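Local coordinates for protein alpha,alpha-trehalose-phosphate synthase (UDP-forming) (PDB 5TVG) that is a glycosyltransferase family 20 enzyme of the GT-B fold that binds uridine-5'-diphosphate and, at a separate site, a magnesium ion, at residues A[190-195]-A[226-231]; A[269-274]-A[357-362]. One frame throughout, in Å; residues are numbered along the deposited sequence.

Contact 1: residues A[190-195]-A[226-231]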
loop_
_atom_site.group_PDB
_atom_site.type_symbol
_atom_site.label_atom_id
_atom_site.label_comp_id
_atom_site.label_asym_id
_atom_site.label_seq_id
_atom_site.Cartn_x
_atom_site.Cartn_y
_atom_site.Cartn_z
ATOM N N ASP A 190 2.291 -22.536 -40.612
ATOM C CA ASP A 190 1.505 -23.590 -41.255
ATOM C C ASP A 190 0.617 -24.293 -40.235
ATOM O O ASP A 190 -0.462 -24.785 -40.589
ATOM C CB ASP A 190 2.420 -24.613 -41.938
ATOM C CG ASP A 190 3.312 -23.996 -43.018
ATOM O OD1 ASP A 190 2.780 -23.544 -44.058
ATOM O OD2 ASP A 190 4.547 -23.913 -42.815
ATOM N N ILE A 191 1.042 -24.339 -38.971
ATOM C CA ILE A 191 0.280 -24.969 -37.893
ATOM C C ILE A 191 0.225 -24.018 -36.696
ATOM O O ILE A 191 1.261 -23.490 -36.270
ATOM C CB ILE A 191 0.890 -26.318 -37.457
ATOM C CG1 ILE A 191 1.011 -27.297 -38.633
ATOM C CG2 ILE A 191 0.032 -26.931 -36.353
ATOM C CD1 ILE A 191 2.161 -28.288 -38.491
ATOM N N ALA A 192 -0.974 -23.780 -36.159
ATOM C CA ALA A 192 -1.117 -23.035 -34.894
ATOM C C ALA A 192 -1.705 -24.014 -33.892
ATOM O O ALA A 192 -2.888 -24.363 -33.984
ATOM C CB ALA A 192 -1.968 -21.785 -35.067
ATOM N N GLY A 193 -0.865 -24.528 -33.000
ATOM C CA GLY A 193 -1.275 -25.548 -32.044
ATOM C C GLY A 193 -1.547 -24.939 -30.679
ATOM O O GLY A 193 -0.836 -24.030 -30.245
ATOM N N PHE A 194 -2.565 -25.473 -29.992
ATOM C CA PHE A 194 -2.994 -24.959 -28.694
ATOM C C PHE A 194 -3.135 -26.120 -27.725
ATOM O O PHE A 194 -3.096 -27.291 -28.122
ATOM C CB PHE A 194 -4.313 -24.172 -28.812
ATOM C CG PHE A 194 -4.219 -23.017 -29.753
ATOM C CD1 PHE A 194 -4.345 -23.222 -31.146
ATOM C CD2 PHE A 194 -3.947 -21.744 -29.275
ATOM C CE1 PHE A 194 -4.213 -22.163 -32.042
ATOM C CE2 PHE A 194 -3.821 -20.660 -30.141
ATOM C CZ PHE A 194 -3.949 -20.868 -31.545
ATOM N N GLN A 195 -3.252 -25.785 -26.431
ATOM C CA GLN A 195 -3.389 -26.815 -25.402
ATOM C C GLN A 195 -4.746 -27.516 -25.479
ATOM O O GLN A 195 -4.818 -28.747 -25.403
ATOM C CB GLN A 195 -3.178 -26.212 -24.005
ATOM C CG GLN A 195 -1.702 -25.821 -23.669
ATOM C CD GLN A 195 -0.853 -27.013 -23.205
ATOM O OE1 GLN A 195 -1.181 -28.175 -23.485
ATOM N NE2 GLN A 195 0.233 -26.727 -22.482
ATOM N N ARG A 226 -3.274 -16.914 -46.320
ATOM C CA ARG A 226 -2.631 -18.183 -46.014
ATOM C C ARG A 226 -3.664 -19.191 -45.508
ATOM O O ARG A 226 -4.800 -18.848 -45.171
ATOM C CB ARG A 226 -1.493 -17.991 -44.984
ATOM C CG ARG A 226 -0.332 -17.088 -45.499
ATOM C CD ARG A 226 0.848 -17.065 -44.507
ATOM N NE ARG A 226 1.270 -18.440 -44.240
ATOM C CZ ARG A 226 2.235 -19.070 -44.897
ATOM N NH1 ARG A 226 2.906 -18.442 -45.853
ATOM N NH2 ARG A 226 2.531 -20.329 -44.589
ATOM N N VAL A 227 -3.231 -20.450 -45.447
ATOM C CA VAL A 227 -4.017 -21.559 -44.928
ATOM C C VAL A 227 -3.282 -22.147 -43.733
ATOM O O VAL A 227 -2.129 -22.587 -43.857
ATOM C CB VAL A 227 -4.246 -22.641 -46.000
ATOM C CG1 VAL A 227 -5.322 -23.612 -45.517
ATOM C CG2 VAL A 227 -4.600 -22.005 -47.336
ATOM N N VAL A 228 -3.981 -22.243 -42.611
ATOM C CA VAL A 228 -3.399 -22.585 -41.326
ATOM C C VAL A 228 -4.156 -23.769 -40.742
ATOM O O VAL A 228 -5.386 -23.736 -40.627
ATOM C CB VAL A 228 -3.471 -21.390 -40.348
ATOM C CG1 VAL A 228 -2.807 -21.728 -39.012
ATOM C CG2 VAL A 228 -2.880 -20.135 -40.983
ATOM N N LYS A 229 -3.423 -24.793 -40.333
ATOM C CA LYS A 229 -4.022 -25.850 -39.534
ATOM C C LYS A 229 -4.115 -25.378 -38.084
ATOM O O LYS A 229 -3.105 -24.985 -37.483
ATOM C CB LYS A 229 -3.202 -27.134 -39.645
ATOM C CG LYS A 229 -3.801 -28.301 -38.866
ATOM C CD LYS A 229 -2.880 -29.527 -38.870
ATOM C CE LYS A 229 -3.550 -30.771 -38.261
ATOM N NZ LYS A 229 -4.626 -31.337 -39.083
ATOM N N VAL A 230 -5.329 -25.379 -37.537
ATOM C CA VAL A 230 -5.590 -24.981 -36.156
ATOM C C VAL A 230 -6.014 -26.231 -35.403
ATOM O O VAL A 230 -7.024 -26.856 -35.742
ATOM C CB VAL A 230 -6.657 -23.879 -36.086
ATOM C CG1 VAL A 230 -7.048 -23.560 -34.641
ATOM C CG2 VAL A 230 -6.117 -22.610 -36.769
ATOM N N ALA A 231 -5.260 -26.600 -34.370
ATOM C CA ALA A 231 -5.512 -27.885 -33.730
ATOM C C ALA A 231 -5.072 -27.802 -32.278
ATOM O O ALA A 231 -4.351 -26.883 -31.887
ATOM C CB ALA A 231 -4.788 -29.035 -34.466
HETATM O O HOH W 1 0.481 -24.381 -45.149
HETATM O O HOH W 2 -1.302 -25.232 -43.448
HETATM O O HOH W 3 3.761 -21.799 -46.151
#

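Contact 2: residues A[269-274]-A[357-362]. With MG (magnesium ion), chain O; UDP (uridine-5'-diphosphate), chain I.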
loop_
_atom_site.group_PDB
_atom_site.type_symbol
_atom_site.label_atom_id
_atom_site.label_comp_id
_atom_site.label_asym_id
_atom_site.label_seq_id
_atom_site.Cartn_x
_atom_site.Cartn_y
_atom_site.Cartn_z
ATOM N N MET A 269 -0.553 -31.059 -0.239
ATOM C CA MET A 269 0.651 -30.686 -0.960
ATOM C C MET A 269 0.326 -29.784 -2.151
ATOM O O MET A 269 -0.556 -30.103 -2.957
ATOM C CB MET A 269 1.369 -31.957 -1.430
ATOM C CG MET A 269 2.701 -31.651 -1.897
ATOM S SD MET A 269 3.874 -31.431 -0.573
ATOM C CE MET A 269 5.097 -30.711 -1.648
ATOM N N SER A 270 1.092 -28.703 -2.305
ATOM C CA SER A 270 1.010 -27.823 -3.466
ATOM C C SER A 270 2.419 -27.496 -3.929
ATOM O O SER A 270 3.306 -27.292 -3.101
ATOM C CB SER A 270 0.295 -26.509 -3.158
ATOM O OG SER A 270 -1.080 -26.712 -2.990
ATOM N N VAL A 271 2.618 -27.451 -5.249
ATOM C CA VAL A 271 3.860 -26.971 -5.869
ATOM C C VAL A 271 3.472 -26.022 -6.999
ATOM O O VAL A 271 2.736 -26.422 -7.918
ATOM C CB VAL A 271 4.749 -28.106 -6.418
ATOM C CG1 VAL A 271 5.961 -27.489 -7.155
ATOM C CG2 VAL A 271 5.251 -29.022 -5.293
ATOM N N ASP A 272 3.946 -24.771 -6.926
ATOM C CA ASP A 272 3.589 -23.747 -7.906
ATOM C C ASP A 272 4.711 -22.719 -7.994
ATOM O O ASP A 272 5.230 -22.301 -6.961
ATOM C CB ASP A 272 2.301 -22.974 -7.520
ATOM C CG ASP A 272 1.099 -23.873 -7.261
ATOM O OD1 ASP A 272 1.104 -24.636 -6.275
ATOM O OD2 ASP A 272 0.116 -23.785 -8.032
ATOM N N ARG A 273 5.025 -22.239 -9.202
ATOM C CA ARG A 273 5.731 -20.951 -9.281
ATOM C C ARG A 273 4.870 -19.883 -8.597
ATOM O O ARG A 273 3.641 -19.975 -8.542
ATOM C CB ARG A 273 6.010 -20.521 -10.724
ATOM C CG ARG A 273 7.061 -21.334 -11.528
ATOM C CD ARG A 273 7.158 -20.822 -13.013
ATOM N NE ARG A 273 5.843 -20.891 -13.666
ATOM C CZ ARG A 273 5.073 -19.833 -13.951
ATOM N NH1 ARG A 273 5.494 -18.595 -13.681
ATOM N NH2 ARG A 273 3.857 -20.020 -14.489
ATOM N N LEU A 274 5.522 -18.887 -8.025
ATOM C CA LEU A 274 4.793 -17.838 -7.319
ATOM C C LEU A 274 4.245 -16.825 -8.334
ATOM O O LEU A 274 4.674 -15.674 -8.426
ATOM C CB LEU A 274 5.689 -17.210 -6.261
ATOM C CG LEU A 274 4.977 -16.907 -4.917
ATOM C CD1 LEU A 274 5.987 -16.415 -3.888
ATOM C CD2 LEU A 274 3.863 -15.869 -5.101
ATOM N N ALA A 357 8.215 -37.692 -4.859
ATOM C CA ALA A 357 8.093 -38.392 -3.587
ATOM C C ALA A 357 7.203 -37.623 -2.592
ATOM O O ALA A 357 6.544 -38.257 -1.760
ATOM C CB ALA A 357 9.474 -38.670 -2.990
ATOM N N PHE A 358 7.192 -36.276 -2.640
ATOM C CA PHE A 358 6.280 -35.490 -1.792
ATOM C C PHE A 358 4.818 -35.730 -2.177
ATOM O O PHE A 358 3.966 -35.921 -1.306
ATOM C CB PHE A 358 6.584 -33.984 -1.884
ATOM C CG PHE A 358 7.970 -33.593 -1.449
ATOM C CD1 PHE A 358 8.684 -34.360 -0.546
ATOM C CD2 PHE A 358 8.563 -32.444 -1.970
ATOM C CE1 PHE A 358 9.969 -33.995 -0.157
ATOM C CE2 PHE A 358 9.855 -32.071 -1.605
ATOM C CZ PHE A 358 10.563 -32.851 -0.688
ATOM N N PHE A 359 4.512 -35.683 -3.484
ATOM C CA PHE A 359 3.156 -35.940 -3.974
ATOM C C PHE A 359 2.652 -37.302 -3.508
ATOM O O PHE A 359 1.517 -37.427 -3.033
ATOM C CB PHE A 359 3.118 -35.877 -5.506
ATOM C CG PHE A 359 3.362 -34.502 -6.074
ATOM C CD1 PHE A 359 3.111 -33.365 -5.316
ATOM C CD2 PHE A 359 3.917 -34.360 -7.360
ATOM C CE1 PHE A 359 3.345 -32.103 -5.833
ATOM C CE2 PHE A 359 4.151 -33.109 -7.888
ATOM C CZ PHE A 359 3.864 -31.965 -7.129
ATOM N N ARG A 360 3.482 -38.343 -3.653
ATOM C CA ARG A 360 3.071 -39.688 -3.241
ATOM C C ARG A 360 2.746 -39.754 -1.747
ATOM O O ARG A 360 1.776 -40.403 -1.342
ATOM C CB ARG A 360 4.177 -40.671 -3.575
ATOM C CG ARG A 360 3.860 -42.133 -3.378
ATOM C CD ARG A 360 5.014 -42.942 -4.011
ATOM N NE ARG A 360 4.760 -44.374 -4.041
ATOM C CZ ARG A 360 4.274 -45.027 -5.090
ATOM N NH1 ARG A 360 3.983 -44.367 -6.215
ATOM N NH2 ARG A 360 4.082 -46.341 -5.013
ATOM N N MET A 361 3.576 -39.119 -0.916
ATOM C CA MET A 361 3.369 -39.161 0.529
ATOM C C MET A 361 2.065 -38.490 0.918
ATOM O O MET A 361 1.429 -38.912 1.882
ATOM C CB MET A 361 4.554 -38.509 1.265
ATOM C CG MET A 361 4.530 -38.664 2.808
ATOM S SD MET A 361 5.778 -37.569 3.588
ATOM C CE MET A 361 6.900 -37.461 2.200
ATOM N N SER A 362 1.644 -37.468 0.169
ATOM C CA SER A 362 0.495 -36.656 0.536
ATOM C C SER A 362 -0.823 -37.390 0.329
ATOM O O SER A 362 -0.921 -38.375 -0.414
ATOM C CB SER A 362 0.443 -35.373 -0.283
ATOM O OG SER A 362 0.252 -35.695 -1.646
HETATM MG MG MG O . -0.262 -40.126 -1.706
HETATM N N1 UDP I . 8.653 -27.758 -11.075
HETATM C C2 UDP I . 9.833 -28.252 -10.548
HETATM N N3 UDP I . 10.257 -27.647 -9.393
HETATM C C4 UDP I . 9.639 -26.612 -8.721
HETATM C C5 UDP I . 8.417 -26.142 -9.331
HETATM C C6 UDP I . 7.982 -26.714 -10.474
HETATM O O2 UDP I . 10.448 -29.177 -11.052
HETATM O O4 UDP I . 10.164 -26.157 -7.683
HETATM C "C1'" UDP I . 8.164 -28.376 -12.329
HETATM C "C2'" UDP I . 6.933 -29.276 -12.208
HETATM O "O2'" UDP I . 7.377 -30.597 -11.960
HETATM C "C3'" UDP I . 6.364 -29.188 -13.621
HETATM C "C4'" UDP I . 6.665 -27.747 -14.007
HETATM O "O4'" UDP I . 7.819 -27.354 -13.234
HETATM O "O3'" UDP I . 6.895 -30.130 -14.547
HETATM C "C5'" UDP I . 5.541 -26.817 -13.648
HETATM O "O5'" UDP I . 4.783 -26.733 -14.852
HETATM P PA UDP I . 3.238 -26.486 -14.827
HETATM O O1A UDP I . 2.745 -26.867 -16.179
HETATM O O2A UDP I . 2.586 -27.157 -13.629
HETATM O O3A UDP I . 3.091 -24.910 -14.626
HETATM P PB UDP I . 4.086 -23.784 -15.139
HETATM O O1B UDP I . 4.563 -24.295 -16.502
HETATM O O2B UDP I . 3.168 -22.622 -15.489
HETATM O O3B UDP I . 5.144 -23.474 -14.138
HETATM O O HOH W 4 -2.027 -41.423 -0.389
#

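Contact 1: residues A[190-195]-A[226-231]
Asp190 and Arg226 meet where the two strands begin, with OD1 of Asp190 3.3 Å from NH2 of Arg226. This long salt bridge is a single contact, made at the guanidinium edge near its plane, while Asp190 OD2 is engaged by Arg151 and by the backbone N of Ile159. Carboxylate and guanidinium planes stand 60° apart. A bend at chi3 (55°) turns the arginine chain toward the aspartate. Nearby, a water lies between Asp190 O and Val227 O, 2.8 Å from the latter.

Beyond this pair, strands 191-194 and 226-231 run parallel, 17° apart. Four backbone bonds cross, alternating between the strands, while the other edge of 191-194 pairs with strand 159-162. Lys229 N donates to Asp190 O, and Lys229 O receives Ala192 N at 2.8 Å, nearly straight. Ala192 O then takes Ala231 N in a longer bond, and Ala231 O accepts Phe194 N.

On one face, Ala192 CB lies 4.0 Å from Val228 CG1, and the Phe194 ring crosses Val230 slantwise, CE1 to CG1 4.1 Å; helix 197-209 packs on Phe194 and Val230. Ile191 and Lys229 occupy the other face, beneath helix 450-461. These are neighbouring strands of the mixed sheet in one Rossmann-like half of the GT-B fold. Backbone bonding thus fixes the register, whereas the Asp190 carboxylate probably balances the charge of the two arginines gathered round it, Arg151 and Arg226.

Contact 2: residues A[269-274]-A[357-362]
Met269 is met by two residues of the last helical turn and the serine that follows it, each at a different part of its side chain, and the join is made wholly by apolar contacts. Its CB sits 3.7 Å from Ser362 CB, its CG approaches the edge of the Phe359 ring near the ring plane, and its methyl CE comes 3.6 Å from Phe358 CB. The bend at chi2 (79°) carries the thioether toward Phe358, while CG stays by Phe359. Val271 continues the row: CG2 lies 3.7 Å from both CE1 and CZ of Phe359, the two side chains crossing at about a right angle.

Strand 266-271 belongs to the parallel sheet of the nucleotide-binding Rossmann-like domain of the GT-B fold, and helix 352-361 packs against it, the short segments running 153° apart with axes 8.9 Å from each other.

Val271 has two branches with two tasks. CG2 faces the phenylalanine, whereas CG1 touches C5 of the uracil of uridine-5'-diphosphate at 3.5 Å. Further along, Arg273 sets its guanidinium edge to the outer phosphate: NE donates to O3B at 2.7 Å and NH2 to O2B, both nearly straight, and NH1 is held by Asp275. At the opposite end of the contact, Ser362 OG donates to Phe359 O, and the carbonyls of Arg360 and Ser362 bind magnesium, with Gln385 and a water completing the modelled ligands.

Overall arrangement
Contact 1 (190-195 with 226-231) pairs two strands of the mixed sheet, and contact 2 (269-274 with 357-362) packs a strand of the parallel sheet against a helix, on the opposite side of the chain's centre. Their centres are about 34 Å apart and their nearest atoms about 11 Å, without touching; contact 1 closes along the sequence before contact 2 opens. Contact 2 reaches the ligand directly through Val271 and Arg273, whereas contact 1 only approaches it, Gln195 NE2 lying 6.8 Å from O1A of uridine-5'-diphosphate. The magnesium at Arg360 and Ser362 is 15.9 Å from O2' of the nucleotide and 21.6 Å from its PB, so it does not coordinate the nucleotide in this model.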